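Local coordinates for protein MYB21 (PDB 3OSG) that binds promoter DNA through its R2R3 Myb domain, the part present here, and probably acts as a sequence-specific transcription factor for RNA polymerase II, at residues 53-58 with 96-101; 71-76 with 89-94. All coordinates share one frame; numbering follows the deposited sequence.

Interaction 1 (53-58 with 96-101). With nucleotides of chain B; nucleotides of chain C.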
# COMPACT_ATOMS: atom_id res chain seq x y z
N LYS A 53 -3.73 -2.70 -4.85
CA LYS A 53 -2.61 -3.59 -4.59
C LYS A 53 -2.07 -3.46 -3.16
O LYS A 53 -1.71 -4.46 -2.54
CB LYS A 53 -1.50 -3.36 -5.61
CG LYS A 53 -0.28 -4.26 -5.47
CD LYS A 53 0.74 -3.97 -6.57
CE LYS A 53 1.97 -4.89 -6.48
NZ LYS A 53 2.73 -4.73 -5.18
N ASN A 54 -2.03 -2.24 -2.64
CA ASN A 54 -1.41 -1.99 -1.34
C ASN A 54 -2.39 -1.84 -0.19
O ASN A 54 -1.98 -1.87 0.97
CB ASN A 54 -0.53 -0.74 -1.40
CG ASN A 54 0.58 -0.86 -2.41
OD1 ASN A 54 1.45 -1.72 -2.30
ND2 ASN A 54 0.55 0.01 -3.42
N TYR A 55 -3.67 -1.65 -0.48
CA TYR A 55 -4.62 -1.41 0.61
C TYR A 55 -5.93 -2.20 0.60
O TYR A 55 -6.43 -2.56 1.67
CB TYR A 55 -4.87 0.10 0.78
CG TYR A 55 -3.60 0.81 1.17
CD1 TYR A 55 -3.18 0.86 2.49
CD2 TYR A 55 -2.78 1.39 0.20
CE1 TYR A 55 -2.01 1.46 2.84
CE2 TYR A 55 -1.61 2.01 0.54
CZ TYR A 55 -1.22 2.04 1.86
OH TYR A 55 -0.04 2.64 2.21
N LEU A 56 -6.47 -2.50 -0.57
CA LEU A 56 -7.81 -3.09 -0.63
C LEU A 56 -7.83 -4.59 -0.89
O LEU A 56 -8.74 -5.28 -0.44
CB LEU A 56 -8.68 -2.37 -1.66
CG LEU A 56 -8.78 -0.87 -1.38
CD1 LEU A 56 -9.65 -0.17 -2.43
CD2 LEU A 56 -9.31 -0.61 0.02
N ALA A 57 -6.83 -5.08 -1.61
CA ALA A 57 -6.76 -6.49 -1.97
C ALA A 57 -6.91 -7.40 -0.75
O ALA A 57 -6.34 -7.13 0.31
CB ALA A 57 -5.46 -6.79 -2.68
N PRO A 58 -7.67 -8.49 -0.91
CA PRO A 58 -8.04 -9.32 0.24
C PRO A 58 -6.83 -9.94 0.93
O PRO A 58 -6.96 -10.40 2.06
CB PRO A 58 -8.93 -10.41 -0.38
CG PRO A 58 -8.54 -10.46 -1.83
CD PRO A 58 -8.13 -9.06 -2.19
N ASP A 96 5.88 -3.91 -0.52
CA ASP A 96 7.07 -3.08 -0.44
C ASP A 96 6.76 -1.68 0.09
O ASP A 96 7.59 -1.07 0.74
CB ASP A 96 7.77 -3.00 -1.80
CG ASP A 96 6.90 -2.40 -2.88
OD1 ASP A 96 7.45 -1.77 -3.81
OD2 ASP A 96 5.67 -2.54 -2.81
N ILE A 97 5.56 -1.17 -0.20
CA ILE A 97 5.14 0.14 0.28
C ILE A 97 5.16 0.13 1.81
O ILE A 97 5.73 1.01 2.43
CB ILE A 97 3.70 0.49 -0.17
CG1 ILE A 97 3.65 0.84 -1.67
CG2 ILE A 97 3.10 1.59 0.71
CD1 ILE A 97 4.67 1.86 -2.11
N HIS A 98 4.53 -0.89 2.39
CA HIS A 98 4.47 -1.01 3.84
C HIS A 98 5.85 -1.22 4.45
O HIS A 98 6.19 -0.62 5.48
CB HIS A 98 3.51 -2.13 4.29
CG HIS A 98 2.18 -2.11 3.59
ND1 HIS A 98 1.38 -0.98 3.53
CD2 HIS A 98 1.51 -3.08 2.92
CE1 HIS A 98 0.28 -1.26 2.86
NE2 HIS A 98 0.34 -2.52 2.47
N ILE A 99 6.65 -2.08 3.83
CA ILE A 99 7.99 -2.35 4.33
C ILE A 99 8.86 -1.09 4.38
O ILE A 99 9.52 -0.83 5.39
CB ILE A 99 8.72 -3.47 3.52
CG1 ILE A 99 8.49 -4.84 4.15
CG2 ILE A 99 10.22 -3.21 3.48
CD1 ILE A 99 7.08 -5.37 4.08
N LYS A 100 8.86 -0.30 3.31
CA LYS A 100 9.70 0.90 3.31
C LYS A 100 9.18 2.01 4.26
O LYS A 100 9.98 2.72 4.87
CB LYS A 100 10.06 1.40 1.90
CG LYS A 100 8.95 2.03 1.06
CD LYS A 100 9.50 2.40 -0.33
CE LYS A 100 8.40 2.96 -1.22
NZ LYS A 100 7.92 4.28 -0.71
N ASN A 101 7.87 2.13 4.44
CA ASN A 101 7.35 3.03 5.48
C ASN A 101 7.79 2.58 6.88
O ASN A 101 8.17 3.40 7.73
CB ASN A 101 5.81 3.12 5.43
CG ASN A 101 5.31 4.05 4.34
OD1 ASN A 101 5.99 5.00 3.94
ND2 ASN A 101 4.11 3.80 3.86
P DA B 5 -0.68 3.80 5.46
OP1 DA B 5 -1.63 3.27 6.43
OP2 DA B 5 0.33 2.92 4.83
O5' DA B 5 -1.52 4.51 4.31
C5' DA B 5 -2.46 5.50 4.69
C4' DA B 5 -2.69 6.46 3.55
O4' DA B 5 -1.50 7.27 3.37
C3' DA B 5 -2.93 5.81 2.18
O3' DA B 5 -3.80 6.65 1.45
C2' DA B 5 -1.54 5.78 1.55
C1' DA B 5 -0.92 7.06 2.10
N9 DA B 5 0.52 6.96 2.33
C8 DA B 5 1.19 5.88 2.82
N7 DA B 5 2.49 6.06 2.93
C5 DA B 5 2.68 7.35 2.51
C6 DA B 5 3.84 8.15 2.41
N6 DA B 5 5.05 7.70 2.74
N1 DA B 5 3.70 9.40 1.96
C2 DA B 5 2.48 9.84 1.64
N3 DA B 5 1.31 9.18 1.69
C4 DA B 5 1.48 7.93 2.13
P DG C 6 14.80 3.84 -1.91
OP1 DG C 6 16.25 3.65 -1.71
OP2 DG C 6 13.88 3.42 -0.85
O5' DG C 6 14.59 5.35 -2.28
C5' DG C 6 15.35 5.90 -3.35
C4' DG C 6 14.85 7.28 -3.75
O4' DG C 6 13.45 7.26 -4.17
C3' DG C 6 14.96 8.32 -2.66
O3' DG C 6 15.40 9.51 -3.32
C2' DG C 6 13.53 8.39 -2.11
C1' DG C 6 12.67 8.13 -3.36
N9 DG C 6 11.43 7.39 -3.12
C8 DG C 6 11.33 6.20 -2.48
N7 DG C 6 10.12 5.72 -2.43
C5 DG C 6 9.35 6.67 -3.09
C6 DG C 6 7.95 6.67 -3.33
O6 DG C 6 7.13 5.79 -3.01
N1 DG C 6 7.56 7.82 -4.04
C2 DG C 6 8.46 8.80 -4.44
N2 DG C 6 7.97 9.84 -5.12
N3 DG C 6 9.76 8.79 -4.21
C4 DG C 6 10.15 7.70 -3.53
P DT B 6 -4.20 6.41 -0.08
OP1 DT B 6 -5.57 6.97 -0.13
OP2 DT B 6 -3.91 5.02 -0.51
O5' DT B 6 -3.21 7.35 -0.92
C5' DT B 6 -3.27 8.77 -0.75
C4' DT B 6 -2.12 9.45 -1.47
O4' DT B 6 -0.88 8.88 -1.03
C3' DT B 6 -2.05 9.35 -2.99
O3' DT B 6 -2.16 10.69 -3.45
C2' DT B 6 -0.66 8.75 -3.32
C1' DT B 6 0.09 9.08 -2.04
N1 DT B 6 1.21 8.19 -1.64
C2 DT B 6 2.48 8.69 -1.59
O2 DT B 6 2.75 9.82 -1.91
N3 DT B 6 3.45 7.81 -1.17
C4 DT B 6 3.26 6.50 -0.81
O4 DT B 6 4.20 5.81 -0.46
C5 DT B 6 1.90 6.01 -0.88
C7 DT B 6 1.57 4.58 -0.51
C6 DT B 6 0.95 6.87 -1.29
O HOH W 1 3.32 -2.54 -4.00
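A polar and aromatic contact between the two Myb repeats, made at the DNA surface, joins the C-terminal end of helix 45-56 to the first turn of helix 96-109. The H98 ring turns its edge toward the face of Y55 in an offset edge-to-face pair, planes at 85° and centroids 5.2 Å apart, while H98 NE2 gives a weak, bent hydrogen bond to N54 O (2.8 Å, 120° at the hydrogen). The N54 and I97 side chains cross at about a right angle, N54 OD1 lying 3.4 Å from I97 CG1; OD1 is also hydrogen-bonded to T95 OG1. One water accepts from K53 NZ and donates to D96 OD2 and N54 OD1. Helix 96-109 is the recognition helix of a helix-turn-helix Myb repeat: N101 pairs with adenine DA5 of chain B through ND2 to N7 (2.9 Å) and OD1 from N6 (3.1 Å), and K100 NZ reaches O6 (2.9 Å) and N7 of guanine DG6 of chain C. Y55 OH donates to OP2 of DA5 of chain B (2.7 Å). I97 CG2, trans to its backbone nitrogen (chi1 -74° to CG1), rests 3.6 Å from methyl C7 of DT6 of chain B.

Interaction 2 (71-76 with 89-94)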
# COMPACT_ATOMS: atom_id res chain seq x y z
N ALA A 71 11.44 -7.29 14.03
CA ALA A 71 12.72 -7.97 14.20
C ALA A 71 13.13 -8.62 12.89
O ALA A 71 14.27 -8.50 12.45
CB ALA A 71 12.63 -9.01 15.32
N LEU A 72 12.18 -9.28 12.24
CA LEU A 72 12.44 -9.81 10.91
C LEU A 72 12.93 -8.71 9.95
O LEU A 72 13.89 -8.91 9.20
CB LEU A 72 11.20 -10.51 10.36
CG LEU A 72 11.37 -11.20 9.00
CD1 LEU A 72 12.48 -12.27 9.03
CD2 LEU A 72 10.05 -11.81 8.57
N LEU A 73 12.29 -7.54 9.98
CA LEU A 73 12.67 -6.46 9.07
C LEU A 73 14.10 -6.00 9.25
O LEU A 73 14.80 -5.73 8.29
CB LEU A 73 11.73 -5.26 9.21
CG LEU A 73 11.95 -4.17 8.15
CD1 LEU A 73 12.00 -4.81 6.76
CD2 LEU A 73 10.83 -3.14 8.21
N VAL A 74 14.53 -5.87 10.50
CA VAL A 74 15.90 -5.43 10.72
C VAL A 74 16.88 -6.48 10.19
O VAL A 74 17.89 -6.14 9.59
CB VAL A 74 16.17 -5.15 12.21
CG1 VAL A 74 15.23 -4.05 12.73
CG2 VAL A 74 15.98 -6.39 13.01
N GLN A 75 16.56 -7.76 10.39
CA GLN A 75 17.40 -8.84 9.88
C GLN A 75 17.41 -8.87 8.35
O GLN A 75 18.47 -8.93 7.73
CB GLN A 75 16.96 -10.19 10.43
CG GLN A 75 17.46 -11.39 9.63
CD GLN A 75 17.10 -12.73 10.28
OE1 GLN A 75 16.77 -13.70 9.59
NE2 GLN A 75 17.15 -12.77 11.61
N LYS A 76 16.23 -8.83 7.75
CA LYS A 76 16.17 -8.88 6.30
C LYS A 76 16.85 -7.69 5.61
O LYS A 76 17.35 -7.81 4.50
CB LYS A 76 14.73 -9.06 5.81
CG LYS A 76 14.18 -10.44 6.06
CD LYS A 76 15.15 -11.51 5.57
CE LYS A 76 14.51 -12.89 5.57
NZ LYS A 76 15.54 -13.98 5.60
N LYS A 89 8.58 -10.07 0.24
CA LYS A 89 8.28 -11.47 -0.01
C LYS A 89 8.14 -12.23 1.32
O LYS A 89 7.26 -13.09 1.47
CB LYS A 89 9.39 -12.11 -0.85
CG LYS A 89 9.46 -11.66 -2.30
CD LYS A 89 8.27 -12.18 -3.09
CE LYS A 89 8.55 -12.16 -4.59
NZ LYS A 89 7.49 -12.90 -5.34
N PHE A 90 8.99 -11.90 2.29
CA PHE A 90 8.99 -12.58 3.59
C PHE A 90 7.90 -12.10 4.56
O PHE A 90 7.84 -12.57 5.69
CB PHE A 90 10.37 -12.49 4.25
CG PHE A 90 11.48 -13.00 3.38
CD1 PHE A 90 12.25 -12.14 2.64
CD2 PHE A 90 11.73 -14.36 3.30
CE1 PHE A 90 13.27 -12.61 1.83
CE2 PHE A 90 12.75 -14.85 2.50
CZ PHE A 90 13.52 -13.98 1.76
N PHE A 91 7.04 -11.18 4.12
CA PHE A 91 6.01 -10.63 4.99
C PHE A 91 4.62 -10.81 4.38
O PHE A 91 4.12 -9.95 3.67
CB PHE A 91 6.28 -9.15 5.28
CG PHE A 91 7.56 -8.90 6.03
CD1 PHE A 91 7.56 -8.73 7.40
CD2 PHE A 91 8.77 -8.85 5.36
CE1 PHE A 91 8.74 -8.50 8.09
CE2 PHE A 91 9.96 -8.62 6.04
CZ PHE A 91 9.94 -8.45 7.40
N PRO A 92 4.00 -11.96 4.66
CA PRO A 92 2.65 -12.20 4.16
C PRO A 92 1.69 -11.10 4.58
O PRO A 92 1.50 -10.85 5.77
CB PRO A 92 2.26 -13.53 4.84
CG PRO A 92 3.25 -13.72 5.93
CD PRO A 92 4.51 -13.08 5.45
N GLY A 93 1.08 -10.43 3.61
CA GLY A 93 0.09 -9.43 3.91
C GLY A 93 0.64 -8.02 3.89
O GLY A 93 -0.10 -7.07 4.12
N ARG A 94 1.94 -7.88 3.62
CA ARG A 94 2.59 -6.58 3.55
C ARG A 94 3.25 -6.44 2.19
O ARG A 94 3.75 -7.42 1.65
CB ARG A 94 3.67 -6.45 4.63
CG ARG A 94 3.47 -7.37 5.81
CD ARG A 94 3.30 -6.61 7.12
NE ARG A 94 2.03 -5.90 7.19
CZ ARG A 94 1.35 -5.69 8.32
NH1 ARG A 94 1.80 -6.14 9.49
NH2 ARG A 94 0.21 -5.02 8.29
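Apolar and CH-pi contacts join L72 to F91, whose side chains approach from opposite directions. L72 CD2 sits over one face of the F91 ring, 3.9 Å from its centroid, displaced toward the rim where F91 CZ meets L72 CG at 3.5 Å. With CG of L72 trans to the backbone N (chi1 -176°), the branch is carried out over that ring. The ring's edge points at the helix backbone, L73 N lying near its plane 3.6 Å from F91 CZ, and L73 CB adds a looser apolar touch. Within this C-terminal Myb-like domain, of helix-turn-helix type, the contact brings helix 67-80 against the loop that leads into recognition helix 96-109. A type II turn from F91 to R94 shapes this loop, closed by R94 N to F91 O (3.0 Å); the positive phi of G93 suits glycine. K76 adds a further CH-pi contact and a cation-pi contact, both to F90. Its chain bends at chi2 (-50°) and lays CE over the centre of the F90 ring, 3.7 Å from the centroid, the CH-pi contact; NZ stands above the same ring at 4.3 Å and 12° off the normal, the cation-pi contact. K76 NZ also forms a salt bridge with E79 on its own helix.

The centres of the two contacts lie about 13 Å apart. Interaction 2 is nested within the stretch of chain that interaction 1 closes: 53-58 comes first, then 71-76 and 89-94, then 96-101. Interaction 1 spans the two repeats, from helix 45-56 to helix 96-109, close to the centre of the chain; interaction 2 lies within the range of the C-terminal Myb-like domain. They meet at I99, on the recognition helix, where I99 CD1 packs 3.6 Å from R94 CB and I99 O lies 3.9 Å from L73 CD2. The helix that reads the bases is thus in contact with both helix 45-56 of the neighbouring repeat and the residues of interaction 2.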